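Local coordinates for D-hydantoinase (Ralstonia pickettii, PDB 1NFG), which catalyses the zinc-dependent, probably stereospecific hydrolysis of the cyclic amide bond of D-hydantoin derivatives, at residues Arg343-Tyr348 against Val391-Glu396; Gly84-Val89 against Lys425-Arg430; Arg210-Glu215 against Cys240-Glu245; Ile228-Ile233 against Gly254-Ala259. All blocks are in the same frame, centred on the assembly; numbering follows the deposited sequence.

Contact 1 of 4, residues Arg343-Tyr348 against Val391-Glu396; sequences RLMMVY and VLWDPE
Trp393 of strand 390-400 inserts its indole against Leu344, Met345 and Tyr348 of helix 343-352. The contact belongs to the seam between the TIM-barrel domain of this amidohydrolase, which supplies the helix, and the beta-sandwich domain beside it, which supplies the strand. Helix and strand cross at -44°, and their segment axes come no nearer than 11.8 Å. The large side chains span that gap.

The well-packed part is the indole. With CG of Trp393 anti to the backbone N (chi1 -155°), the ring reaches out toward the helix. Its six-membered end enters the first turn. There CH2 of Trp393 lies 3.6 Å from CB of Leu344, and CG of Met345 is 3.9 Å from the same CH2. The backbone N of Met345 stands at the indole edge, near the ring plane. Tyr348 takes the other end: NE1 of Trp393 sits over the centre of the phenol ring, 3.5 Å above its plane. The two rings are inclined at 46°, an oblique pair, neither stacked nor edge-to-face. Phe50 also meets the indole, and Phe361 packs edge-to-face on Tyr348, so the aromatic cluster extends beyond the two segments.

Toward solvent the contact thins out. After Asp394 the chain turns a corner, and Glu396 is exposed. An Asx turn marks this corner: OD1 of Asp394 accepts a bond from N of Glu396, and another from N of Ala397. Pro395, itself partly exposed, gives the last touch: its CB lies 3.6 Å from OH of Tyr348.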
loop_
_atom_site.group_PDB
_atom_site.type_symbol
_atom_site.label_atom_id
_atom_site.label_comp_id
_atom_site.label_asym_id
_atom_site.label_seq_id
_atom_site.Cartn_x
_atom_site.Cartn_y
_atom_site.Cartn_z
ATOM N N ARG A 343 6.234 11.377 31.656
ATOM C CA ARG A 343 5.842 11.712 30.288
ATOM C C ARG A 343 6.623 12.835 29.607
ATOM O O ARG A 343 7.315 12.589 28.621
ATOM C CB ARG A 343 4.340 12.018 30.197
ATOM C CG ARG A 343 3.860 12.161 28.742
ATOM C CD ARG A 343 2.369 12.456 28.612
ATOM N NE ARG A 343 1.987 13.690 29.291
ATOM C CZ ARG A 343 1.362 14.705 28.705
ATOM N NH1 ARG A 343 1.045 14.635 27.419
ATOM N NH2 ARG A 343 1.052 15.791 29.403
ATOM N N LEU A 344 6.523 14.058 30.118
ATOM C CA LEU A 344 7.220 15.181 29.494
ATOM C C LEU A 344 8.724 14.991 29.352
ATOM O O LEU A 344 9.266 15.151 28.258
ATOM C CB LEU A 344 6.949 16.491 30.247
ATOM C CG LEU A 344 5.544 17.104 30.242
ATOM C CD1 LEU A 344 5.666 18.593 30.058
ATOM C CD2 LEU A 344 4.698 16.531 29.137
ATOM N N MET A 345 9.409 14.657 30.438
ATOM C CA MET A 345 10.852 14.474 30.353
ATOM C C MET A 345 11.229 13.476 29.274
ATOM O O MET A 345 12.119 13.734 28.464
ATOM C CB MET A 345 11.428 14.018 31.692
ATOM C CG MET A 345 11.508 15.119 32.741
ATOM S SD MET A 345 12.288 14.543 34.263
ATOM C CE MET A 345 10.949 13.553 34.959
ATOM N N MET A 346 10.542 12.337 29.260
ATOM C CA MET A 346 10.803 11.291 28.280
ATOM C C MET A 346 10.559 11.755 26.841
ATOM O O MET A 346 11.382 11.522 25.960
ATOM C CB MET A 346 9.942 10.068 28.593
ATOM C CG MET A 346 10.345 9.358 29.867
ATOM S SD MET A 346 12.028 8.711 29.768
ATOM C CE MET A 346 12.861 9.969 30.519
ATOM N N VAL A 347 9.432 12.410 26.598
ATOM C CA VAL A 347 9.136 12.893 25.261
ATOM C C VAL A 347 10.145 13.973 24.882
ATOM O O VAL A 347 10.587 14.044 23.731
ATOM C CB VAL A 347 7.706 13.474 25.177
ATOM C CG1 VAL A 347 7.502 14.192 23.847
ATOM C CG2 VAL A 347 6.682 12.354 25.341
ATOM N N TYR A 348 10.515 14.801 25.860
ATOM C CA TYR A 348 11.469 15.883 25.636
ATOM C C TYR A 348 12.835 15.372 25.172
ATOM O O TYR A 348 13.546 16.064 24.441
ATOM C CB TYR A 348 11.654 16.717 26.910
ATOM C CG TYR A 348 12.588 17.902 26.723
ATOM C CD1 TYR A 348 12.158 19.059 26.065
ATOM C CD2 TYR A 348 13.921 17.838 27.139
ATOM C CE1 TYR A 348 13.030 20.119 25.820
ATOM C CE2 TYR A 348 14.798 18.888 26.897
ATOM C CZ TYR A 348 14.348 20.022 26.234
ATOM O OH TYR A 348 15.223 21.042 25.955
ATOM N N VAL A 391 5.028 25.598 32.960
ATOM C CA VAL A 391 6.124 24.743 33.388
ATOM C C VAL A 391 7.414 25.460 33.048
ATOM O O VAL A 391 7.614 25.864 31.900
ATOM C CB VAL A 391 6.154 23.396 32.645
ATOM C CG1 VAL A 391 7.264 22.517 33.216
ATOM C CG2 VAL A 391 4.816 22.712 32.756
ATOM N N LEU A 392 8.277 25.632 34.042
ATOM C CA LEU A 392 9.563 26.279 33.829
ATOM C C LEU A 392 10.574 25.152 33.687
ATOM O O LEU A 392 10.925 24.478 34.662
ATOM C CB LEU A 392 9.901 27.199 35.002
ATOM C CG LEU A 392 8.841 28.291 35.216
ATOM C CD1 LEU A 392 9.358 29.298 36.224
ATOM C CD2 LEU A 392 8.512 28.985 33.889
ATOM N N TRP A 393 11.023 24.958 32.450
ATOM C CA TRP A 393 11.939 23.886 32.087
ATOM C C TRP A 393 13.412 24.281 32.043
ATOM O O TRP A 393 13.775 25.326 31.505
ATOM C CB TRP A 393 11.500 23.336 30.725
ATOM C CG TRP A 393 11.897 21.918 30.440
ATOM C CD1 TRP A 393 13.091 21.478 29.937
ATOM C CD2 TRP A 393 11.096 20.749 30.651
ATOM N NE1 TRP A 393 13.081 20.107 29.822
ATOM C CE2 TRP A 393 11.868 19.636 30.253
ATOM C CE3 TRP A 393 9.798 20.534 31.137
ATOM C CZ2 TRP A 393 11.384 18.323 30.329
ATOM C CZ3 TRP A 393 9.319 19.232 31.210
ATOM C CH2 TRP A 393 10.112 18.144 30.808
ATOM N N ASP A 394 14.255 23.435 32.625
ATOM C CA ASP A 394 15.698 23.656 32.635
ATOM C C ASP A 394 16.262 22.683 31.607
ATOM O O ASP A 394 16.465 21.507 31.907
ATOM C CB ASP A 394 16.289 23.328 34.006
ATOM C CG ASP A 394 17.771 23.655 34.095
ATOM O OD1 ASP A 394 18.474 23.569 33.062
ATOM O OD2 ASP A 394 18.232 23.990 35.208
ATOM N N PRO A 395 16.525 23.161 30.383
ATOM C CA PRO A 395 17.062 22.307 29.319
ATOM C C PRO A 395 18.426 21.673 29.576
ATOM O O PRO A 395 18.759 20.663 28.961
ATOM C CB PRO A 395 17.069 23.238 28.109
ATOM C CG PRO A 395 17.339 24.566 28.725
ATOM C CD PRO A 395 16.423 24.558 29.927
ATOM N N GLU A 396 19.211 22.244 30.483
ATOM C CA GLU A 396 20.539 21.705 30.763
ATOM C C GLU A 396 20.591 20.728 31.924
ATOM O O GLU A 396 21.521 19.928 32.033
ATOM C CB GLU A 396 21.530 22.837 31.035
ATOM C CG GLU A 396 21.698 23.803 29.883
ATOM C CD GLU A 396 21.851 23.095 28.549
ATOM O OE1 GLU A 396 22.695 22.171 28.448
ATOM O OE2 GLU A 396 21.125 23.469 27.599
#

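Contact 2 of 4, residues Gly84-Val89 against Lys425-Arg430; sequences GTTTIV and KTVLLR
The carbonyl O of Leu428 is met by a methyl of Thr86: CG2 of Thr86 lies 3.7 Å from it. In return, CD1 of Leu429 comes within 3.8 Å of the carbonyl O of Thr86. Both are van der Waals contacts, and no hydrogen bond crosses between the segments. The contact joins a strand of the TIM barrel, 85-93, to strand 419-429 of the beta-sandwich domain.

The two strands run at 39° to each other, and their segment axes come no nearer than 7.8 Å. Thr86 is the main link. Its chi1 of 56° sets OG1 between the backbone N and the carbonyl carbon and turns the methyl CG2 toward Val427. CG2 of Thr86 lies 3.5 Å from CG1 of Val427, the two side chains meeting at a slant. The side chain of Leu429 bends back toward the barrel strand.

Gly84 meets the other branch of Val427: CA of Gly84 is 4.1 Å from CG2 of Val427. Positive phi at Gly84 closes the preceding helix, 73-82, in a Schellman motif. The chain then enters strand 85-93.

All five touching residues are buried. The backbones of Gly84, Thr86 and Thr87 hydrogen-bond to Gly53 of strand 48-58. Strand 85-93 runs between parallel neighbours 48-58 and 118-124, while strand 419-429 lies between antiparallel strands 390-400 and 432-436. Val427 packs on Val435 and Leu429 on Ile434. Leu429 also touches Asp118, which forms a salt bridge with Arg430, so strand 118-124 is joined to the sandwich domain as well.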
loop_
_atom_site.group_PDB
_atom_site.type_symbol
_atom_site.label_atom_id
_atom_site.label_comp_id
_atom_site.label_asym_id
_atom_site.label_seq_id
_atom_site.Cartn_x
_atom_site.Cartn_y
_atom_site.Cartn_z
ATOM N N GLY A 84 5.415 18.254 35.369
ATOM C CA GLY A 84 5.132 19.314 34.421
ATOM C C GLY A 84 3.778 19.237 33.755
ATOM O O GLY A 84 3.514 19.987 32.814
ATOM N N THR A 85 2.912 18.344 34.228
ATOM C CA THR A 85 1.581 18.204 33.637
ATOM C C THR A 85 0.538 18.846 34.541
ATOM O O THR A 85 0.393 18.462 35.703
ATOM C CB THR A 85 1.238 16.717 33.398
ATOM O OG1 THR A 85 2.109 16.189 32.388
ATOM C CG2 THR A 85 -0.206 16.558 32.943
ATOM N N THR A 86 -0.188 19.818 33.994
ATOM C CA THR A 86 -1.193 20.557 34.749
ATOM C C THR A 86 -2.658 20.207 34.483
ATOM O O THR A 86 -3.542 20.618 35.235
ATOM C CB THR A 86 -1.015 22.070 34.534
ATOM O OG1 THR A 86 -1.063 22.365 33.130
ATOM C CG2 THR A 86 0.318 22.527 35.112
ATOM N N THR A 87 -2.928 19.487 33.401
ATOM C CA THR A 87 -4.292 19.073 33.101
ATOM C C THR A 87 -4.264 17.599 32.754
ATOM O O THR A 87 -3.286 17.083 32.212
ATOM C CB THR A 87 -4.917 19.860 31.937
ATOM O OG1 THR A 87 -5.095 21.224 32.331
ATOM C CG2 THR A 87 -6.282 19.284 31.575
ATOM N N ILE A 88 -5.347 16.917 33.076
ATOM C CA ILE A 88 -5.423 15.499 32.828
ATOM C C ILE A 88 -6.851 15.163 32.454
ATOM O O ILE A 88 -7.778 15.860 32.852
ATOM C CB ILE A 88 -4.968 14.750 34.100
ATOM C CG1 ILE A 88 -3.831 13.810 33.742
ATOM C CG2 ILE A 88 -6.130 14.011 34.763
ATOM C CD1 ILE A 88 -2.998 13.413 34.925
ATOM N N VAL A 89 -7.031 14.136 31.641
ATOM C CA VAL A 89 -8.377 13.727 31.280
ATOM C C VAL A 89 -8.390 12.247 31.602
ATOM O O VAL A 89 -7.853 11.432 30.860
ATOM C CB VAL A 89 -8.684 13.983 29.795
ATOM C CG1 VAL A 89 -10.166 13.788 29.534
ATOM C CG2 VAL A 89 -8.293 15.407 29.429
ATOM N N LYS A 425 11.056 22.272 36.528
ATOM C CA LYS A 425 11.529 22.836 37.793
ATOM C C LYS A 425 10.446 23.403 38.693
ATOM O O LYS A 425 10.339 23.013 39.854
ATOM C CB LYS A 425 12.613 23.883 37.529
ATOM C CG LYS A 425 13.973 23.253 37.277
ATOM C CD LYS A 425 14.301 22.318 38.417
ATOM C CE LYS A 425 15.691 21.744 38.307
ATOM N NZ LYS A 425 15.966 20.836 39.458
ATOM N N THR A 426 9.655 24.332 38.177
ATOM C CA THR A 426 8.577 24.881 38.976
ATOM C C THR A 426 7.346 24.920 38.078
ATOM O O THR A 426 7.446 25.227 36.885
ATOM C CB THR A 426 8.919 26.293 39.538
ATOM O OG1 THR A 426 8.684 27.289 38.544
ATOM C CG2 THR A 426 10.371 26.357 39.956
ATOM N N VAL A 427 6.194 24.586 38.659
ATOM C CA VAL A 427 4.936 24.526 37.925
ATOM C C VAL A 427 3.842 25.423 38.494
ATOM O O VAL A 427 3.691 25.539 39.714
ATOM C CB VAL A 427 4.409 23.078 37.908
ATOM C CG1 VAL A 427 3.163 22.977 37.033
ATOM C CG2 VAL A 427 5.497 22.143 37.413
ATOM N N LEU A 428 3.080 26.044 37.599
ATOM C CA LEU A 428 1.979 26.914 37.988
ATOM C C LEU A 428 0.664 26.397 37.417
ATOM O O LEU A 428 0.588 26.015 36.248
ATOM C CB LEU A 428 2.199 28.349 37.498
ATOM C CG LEU A 428 3.245 29.206 38.213
ATOM C CD1 LEU A 428 4.638 28.711 37.883
ATOM C CD2 LEU A 428 3.087 30.658 37.786
ATOM N N LEU A 429 -0.367 26.388 38.255
ATOM C CA LEU A 429 -1.694 25.942 37.862
ATOM C C LEU A 429 -2.598 27.147 37.983
ATOM O O LEU A 429 -2.865 27.614 39.082
ATOM C CB LEU A 429 -2.179 24.825 38.793
ATOM C CG LEU A 429 -3.621 24.339 38.603
ATOM C CD1 LEU A 429 -3.834 23.849 37.180
ATOM C CD2 LEU A 429 -3.912 23.225 39.594
ATOM N N ARG A 430 -3.069 27.662 36.858
ATOM C CA ARG A 430 -3.928 28.834 36.893
ATOM C C ARG A 430 -3.372 29.919 37.814
ATOM O O ARG A 430 -4.083 30.457 38.664
ATOM C CB ARG A 430 -5.346 28.448 37.325
ATOM C CG ARG A 430 -6.247 28.111 36.149
ATOM C CD ARG A 430 -7.624 27.623 36.555
ATOM N NE ARG A 430 -7.566 26.381 37.319
ATOM C CZ ARG A 430 -7.609 26.319 38.647
ATOM N NH1 ARG A 430 -7.714 27.434 39.359
ATOM N NH2 ARG A 430 -7.552 25.145 39.266
#

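Contact 3 of 4, residues Arg210-Glu215 against Cys240-Glu245; sequences RPPRVE and CEESLE
Glu215 extends fully from its helix, chi1 -172° and chi2 179°, and carries its carboxylate across to Ser243. The serine turns its OG between the backbone N and the carbonyl carbon (chi1 65°) to meet it. OG of Ser243 donates to OE2 of Glu215 at 2.9 Å. It arrives from well above the carboxylate plane. Behind the bond the stems also touch: CG of Glu215 lies 3.8 Å from CB of Ser243.

The two helices, 212-229 and 241-253, are successive helices of the TIM barrel, and they meet here by their first turns. Cys240 is the N-cap residue of the second. Its SG is 3.9 Å from CB of Pro212 and 4.0 Å from OE1 of Glu215, so the sulfur lies between the proline and the carboxylate. Further out, Glu242 lies beside Pro212, though the closeness of their carbons is doubtful. The Arg213 guanidinium only approaches: its NH1 is 4.3 Å from CB of Glu242. On this outer side Arg213 also packs on Ile228 of the second subunit.

The buried Glu215 carboxylate has more than one partner. OE1 accepts from OG1 of Thr239 and forms a salt bridge with Arg290, while OE2 takes the serine. Such partners would tend to keep the acid ionised and fix its rotation, about 5 Å from the side chain of the zinc ligand His237.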
loop_
_atom_site.group_PDB
_atom_site.type_symbol
_atom_site.label_atom_id
_atom_site.label_comp_id
_atom_site.label_asym_id
_atom_site.label_seq_id
_atom_site.Cartn_x
_atom_site.Cartn_y
_atom_site.Cartn_z
ATOM N N ARG A 210 -0.586 -11.544 22.037
ATOM C CA ARG A 210 -1.286 -10.464 21.360
ATOM C C ARG A 210 -0.335 -9.659 20.480
ATOM O O ARG A 210 -0.024 -8.497 20.749
ATOM C CB ARG A 210 -2.026 -9.574 22.374
ATOM C CG ARG A 210 -1.279 -9.272 23.652
ATOM C CD ARG A 210 -2.241 -9.107 24.829
ATOM N NE ARG A 210 -3.349 -8.195 24.549
ATOM C CZ ARG A 210 -4.566 -8.330 25.074
ATOM N NH1 ARG A 210 -4.825 -9.335 25.899
ATOM N NH2 ARG A 210 -5.531 -7.475 24.773
ATOM N N PRO A 211 0.128 -10.287 19.389
ATOM C CA PRO A 211 1.050 -9.709 18.411
ATOM C C PRO A 211 0.398 -8.595 17.595
ATOM O O PRO A 211 -0.828 -8.452 17.578
ATOM C CB PRO A 211 1.421 -10.913 17.556
ATOM C CG PRO A 211 0.133 -11.662 17.511
ATOM C CD PRO A 211 -0.313 -11.625 18.953
ATOM N N PRO A 212 1.219 -7.804 16.893
ATOM C CA PRO A 212 0.774 -6.685 16.058
ATOM C C PRO A 212 -0.500 -6.912 15.253
ATOM O O PRO A 212 -1.329 -6.008 15.137
ATOM C CB PRO A 212 1.980 -6.432 15.169
ATOM C CG PRO A 212 3.117 -6.700 16.103
ATOM C CD PRO A 212 2.682 -7.976 16.797
ATOM N N ARG A 213 -0.670 -8.106 14.696
ATOM C CA ARG A 213 -1.855 -8.375 13.889
ATOM C C ARG A 213 -3.133 -8.185 14.694
ATOM O O ARG A 213 -4.132 -7.685 14.174
ATOM C CB ARG A 213 -1.821 -9.793 13.341
ATOM C CG ARG A 213 -2.724 -9.985 12.141
ATOM C CD ARG A 213 -2.018 -9.460 10.916
ATOM N NE ARG A 213 -2.535 -8.186 10.434
ATOM C CZ ARG A 213 -1.791 -7.298 9.784
ATOM N NH1 ARG A 213 -0.507 -7.549 9.559
ATOM N NH2 ARG A 213 -2.333 -6.177 9.332
ATOM N N VAL A 214 -3.097 -8.601 15.958
ATOM C CA VAL A 214 -4.243 -8.473 16.852
ATOM C C VAL A 214 -4.654 -7.005 16.949
ATOM O O VAL A 214 -5.844 -6.672 16.899
ATOM C CB VAL A 214 -3.904 -9.000 18.261
ATOM C CG1 VAL A 214 -5.059 -8.733 19.216
ATOM C CG2 VAL A 214 -3.608 -10.486 18.197
ATOM N N GLU A 215 -3.660 -6.130 17.081
ATOM C CA GLU A 215 -3.915 -4.697 17.168
ATOM C C GLU A 215 -4.351 -4.147 15.810
ATOM O O GLU A 215 -5.370 -3.459 15.701
ATOM C CB GLU A 215 -2.648 -3.960 17.638
ATOM C CG GLU A 215 -2.862 -2.477 17.947
ATOM C CD GLU A 215 -1.599 -1.778 18.444
ATOM O OE1 GLU A 215 -0.742 -2.455 19.055
ATOM O OE2 GLU A 215 -1.471 -0.545 18.235
ATOM N N CYS A 240 2.478 0.116 16.927
ATOM C CA CYS A 240 3.391 -0.515 15.987
ATOM C C CYS A 240 3.150 -0.119 14.547
ATOM O O CYS A 240 2.137 0.502 14.214
ATOM C CB CYS A 240 3.277 -2.033 16.114
ATOM S SG CYS A 240 1.600 -2.640 15.773
ATOM N N GLU A 241 4.085 -0.511 13.692
ATOM C CA GLU A 241 4.019 -0.203 12.272
ATOM C C GLU A 241 2.742 -0.688 11.582
ATOM O O GLU A 241 2.125 0.058 10.812
ATOM C CB GLU A 241 5.255 -0.777 11.574
ATOM C CG GLU A 241 5.221 -0.724 10.062
ATOM C CD GLU A 241 6.561 -1.089 9.444
ATOM O OE1 GLU A 241 7.292 -1.918 10.035
ATOM O OE2 GLU A 241 6.874 -0.551 8.359
ATOM N N GLU A 242 2.332 -1.922 11.864
ATOM C CA GLU A 242 1.138 -2.456 11.219
ATOM C C GLU A 242 -0.163 -1.752 11.582
ATOM O O GLU A 242 -0.983 -1.492 10.703
ATOM C CB GLU A 242 1.013 -3.971 11.456
ATOM C CG GLU A 242 1.737 -4.483 12.671
ATOM C CD GLU A 242 3.209 -4.740 12.430
ATOM O OE1 GLU A 242 3.525 -5.619 11.602
ATOM O OE2 GLU A 242 4.050 -4.073 13.078
ATOM N N SER A 243 -0.371 -1.428 12.854
ATOM C CA SER A 243 -1.609 -0.739 13.214
ATOM C C SER A 243 -1.564 0.706 12.722
ATOM O O SER A 243 -2.579 1.249 12.282
ATOM C CB SER A 243 -1.854 -0.772 14.732
ATOM O OG SER A 243 -0.872 -0.044 15.446
ATOM N N LEU A 244 -0.390 1.329 12.785
ATOM C CA LEU A 244 -0.265 2.706 12.323
ATOM C C LEU A 244 -0.640 2.756 10.849
ATOM O O LEU A 244 -1.322 3.683 10.395
ATOM C CB LEU A 244 1.165 3.219 12.512
ATOM C CG LEU A 244 1.479 4.598 11.904
ATOM C CD1 LEU A 244 0.454 5.633 12.349
ATOM C CD2 LEU A 244 2.878 5.022 12.317
ATOM N N GLU A 245 -0.209 1.741 10.109
ATOM C CA GLU A 245 -0.501 1.675 8.690
ATOM C C GLU A 245 -2.001 1.732 8.405
ATOM O O GLU A 245 -2.436 2.383 7.446
ATOM C CB GLU A 245 0.087 0.405 8.089
ATOM C CG GLU A 245 0.064 0.408 6.578
ATOM C CD GLU A 245 0.696 -0.833 5.984
ATOM O OE1 GLU A 245 1.729 -1.302 6.525
ATOM O OE2 GLU A 245 0.164 -1.329 4.964
#

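Contact 4 of 4, residues Ile228-Ile233 against Gly254-Ala259; sequences IVNAPI and GVRALA
A beta-alpha-beta unit of the TIM barrel closes here: strand 233-235, helix 241-253 and strand 257-262 follow in order, and the two strands pair in parallel. Ile233 and Ala257 are bridge partners, their CA atoms 5.2 Å apart. Residues 254-256 lead from the helix into the second strand. Two backbone bonds join the edges. N of Ile233 donates to O of Arg256 at 3.1 Å, and N of Leu258 donates to O of Ile233 at 2.9 Å.

Before the strands begin, the side chain of Arg256 does the joining. Its chain bends at chi3 (-71°) and lies alongside Pro232, pointing the same way. CD of Pro232 sits over one face of the guanidinium, displaced toward the rim. At the edge of the same group, NH2 of Arg256 donates a weak bond to O of Asn230, 3.1 Å away. Asn230 is the C-prime residue of the Schellman motif that ends helix 212-229, so the arginine reaches back to that helix end. Arg256 also centres an inverse gamma turn, closed by a weak bond, at the entry to strand 257-262. A water completes the link: it donates to O of Ala231 at 3.0 Å and accepts from N of Arg256 at 3.0 Å.

The guanidinium side lies near the surface, where Arg256 also packs on Arg303 of the third subunit. The strand side is buried under helices 212-229 and 241-253: Leu223 touches both Ile233 and Ala257. On the sheet face that carries both side chains, CG2 of Ile233 lies 4.4 Å from CB of Ala257.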
loop_
_atom_site.group_PDB
_atom_site.type_symbol
_atom_site.label_atom_id
_atom_site.label_comp_id
_atom_site.label_asym_id
_atom_site.label_seq_id
_atom_site.Cartn_x
_atom_site.Cartn_y
_atom_site.Cartn_z
ATOM N N ILE A 228 -18.194 3.897 7.987
ATOM C CA ILE A 228 -19.591 3.548 7.699
ATOM C C ILE A 228 -20.555 4.531 8.351
ATOM O O ILE A 228 -21.483 5.023 7.710
ATOM C CB ILE A 228 -19.939 2.122 8.207
ATOM C CG1 ILE A 228 -19.119 1.080 7.443
ATOM C CG2 ILE A 228 -21.430 1.853 8.040
ATOM C CD1 ILE A 228 -19.470 0.992 5.978
ATOM N N VAL A 229 -20.346 4.800 9.632
ATOM C CA VAL A 229 -21.202 5.737 10.341
ATOM C C VAL A 229 -20.879 7.145 9.871
ATOM O O VAL A 229 -21.691 8.058 10.008
ATOM C CB VAL A 229 -20.984 5.660 11.865
ATOM C CG1 VAL A 229 -21.777 6.747 12.561
ATOM C CG2 VAL A 229 -21.406 4.290 12.376
ATOM N N ASN A 230 -19.691 7.303 9.293
ATOM C CA ASN A 230 -19.221 8.598 8.814
ATOM C C ASN A 230 -19.034 9.499 10.031
ATOM O O ASN A 230 -19.616 10.578 10.136
ATOM C CB ASN A 230 -20.229 9.225 7.857
ATOM C CG ASN A 230 -19.731 10.531 7.282
ATOM O OD1 ASN A 230 -20.514 11.331 6.771
ATOM N ND2 ASN A 230 -18.416 10.757 7.357
ATOM N N ALA A 231 -18.198 9.035 10.945
ATOM C CA ALA A 231 -17.941 9.747 12.176
ATOM C C ALA A 231 -16.461 9.817 12.493
ATOM O O ALA A 231 -15.670 8.999 12.026
ATOM C CB ALA A 231 -18.663 9.045 13.315
ATOM N N PRO A 232 -16.063 10.811 13.292
ATOM C CA PRO A 232 -14.655 10.937 13.659
ATOM C C PRO A 232 -14.381 9.890 14.727
ATOM O O PRO A 232 -15.268 9.562 15.512
ATOM C CB PRO A 232 -14.574 12.354 14.213
ATOM C CG PRO A 232 -15.939 12.535 14.834
ATOM C CD PRO A 232 -16.843 11.966 13.774
ATOM N N ILE A 233 -13.163 9.361 14.755
ATOM C CA ILE A 233 -12.804 8.356 15.743
ATOM C C ILE A 233 -11.369 8.602 16.181
ATOM O O ILE A 233 -10.567 9.147 15.418
ATOM C CB ILE A 233 -12.951 6.929 15.165
ATOM C CG1 ILE A 233 -12.741 5.896 16.265
ATOM C CG2 ILE A 233 -11.947 6.706 14.050
ATOM C CD1 ILE A 233 -13.120 4.501 15.853
ATOM N N GLY A 254 -10.227 9.328 3.579
ATOM C CA GLY A 254 -11.063 10.445 3.978
ATOM C C GLY A 254 -11.733 10.255 5.332
ATOM O O GLY A 254 -12.548 11.080 5.761
ATOM N N VAL A 255 -11.401 9.163 6.012
ATOM C CA VAL A 255 -11.981 8.909 7.317
ATOM C C VAL A 255 -11.368 9.898 8.299
ATOM O O VAL A 255 -10.154 10.091 8.316
ATOM C CB VAL A 255 -11.680 7.459 7.797
ATOM C CG1 VAL A 255 -12.169 7.261 9.230
ATOM C CG2 VAL A 255 -12.354 6.453 6.873
ATOM N N ARG A 256 -12.203 10.541 9.104
ATOM C CA ARG A 256 -11.683 11.476 10.088
ATOM C C ARG A 256 -11.119 10.638 11.219
ATOM O O ARG A 256 -11.703 10.549 12.296
ATOM C CB ARG A 256 -12.791 12.392 10.598
ATOM C CG ARG A 256 -13.295 13.362 9.541
ATOM C CD ARG A 256 -14.461 14.168 10.072
ATOM N NE ARG A 256 -15.679 13.370 10.218
ATOM C CZ ARG A 256 -16.729 13.737 10.950
ATOM N NH1 ARG A 256 -16.709 14.890 11.614
ATOM N NH2 ARG A 256 -17.803 12.955 11.010
ATOM N N ALA A 257 -9.982 10.007 10.952
ATOM C CA ALA A 257 -9.331 9.154 11.930
ATOM C C ALA A 257 -8.216 9.896 12.638
ATOM O O ALA A 257 -7.393 10.553 11.996
ATOM C CB ALA A 257 -8.773 7.918 11.246
ATOM N N LEU A 258 -8.199 9.796 13.963
ATOM C CA LEU A 258 -7.174 10.444 14.766
ATOM C C LEU A 258 -6.525 9.331 15.545
ATOM O O LEU A 258 -7.140 8.292 15.751
ATOM C CB LEU A 258 -7.788 11.441 15.748
ATOM C CG LEU A 258 -8.871 12.368 15.203
ATOM C CD1 LEU A 258 -9.335 13.292 16.303
ATOM C CD2 LEU A 258 -8.328 13.166 14.024
ATOM N N ALA A 259 -5.289 9.543 15.978
ATOM C CA ALA A 259 -4.593 8.536 16.748
ATOM C C ALA A 259 -3.548 9.183 17.646
ATOM O O ALA A 259 -3.229 10.362 17.499
ATOM C CB ALA A 259 -3.945 7.525 15.819
HETATM O O HOH W 1 -15.152 9.916 9.258
#

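Contacts 1 and 2 are neighbours, their centres 12 Å apart, at the junction of barrel and beta-sandwich. Strands 390-400 and 419-429 are paired, with probable hydrogen bonds between Leu392 and both Lys425 and Thr426. Contacts 3 and 4 lie on the barrel, 19 Å apart, and share helix 212-229; helix 241-253 of contact 3 leads into the strand of contact 4. The two groups are about 30 Å or more apart by their centres. Along the chain, contact 2 closes a loop that encloses the other three, while contacts 3 and 4 interleave. One pair thus joins the domains; the other builds the barrel wall and reaches neighbouring subunits.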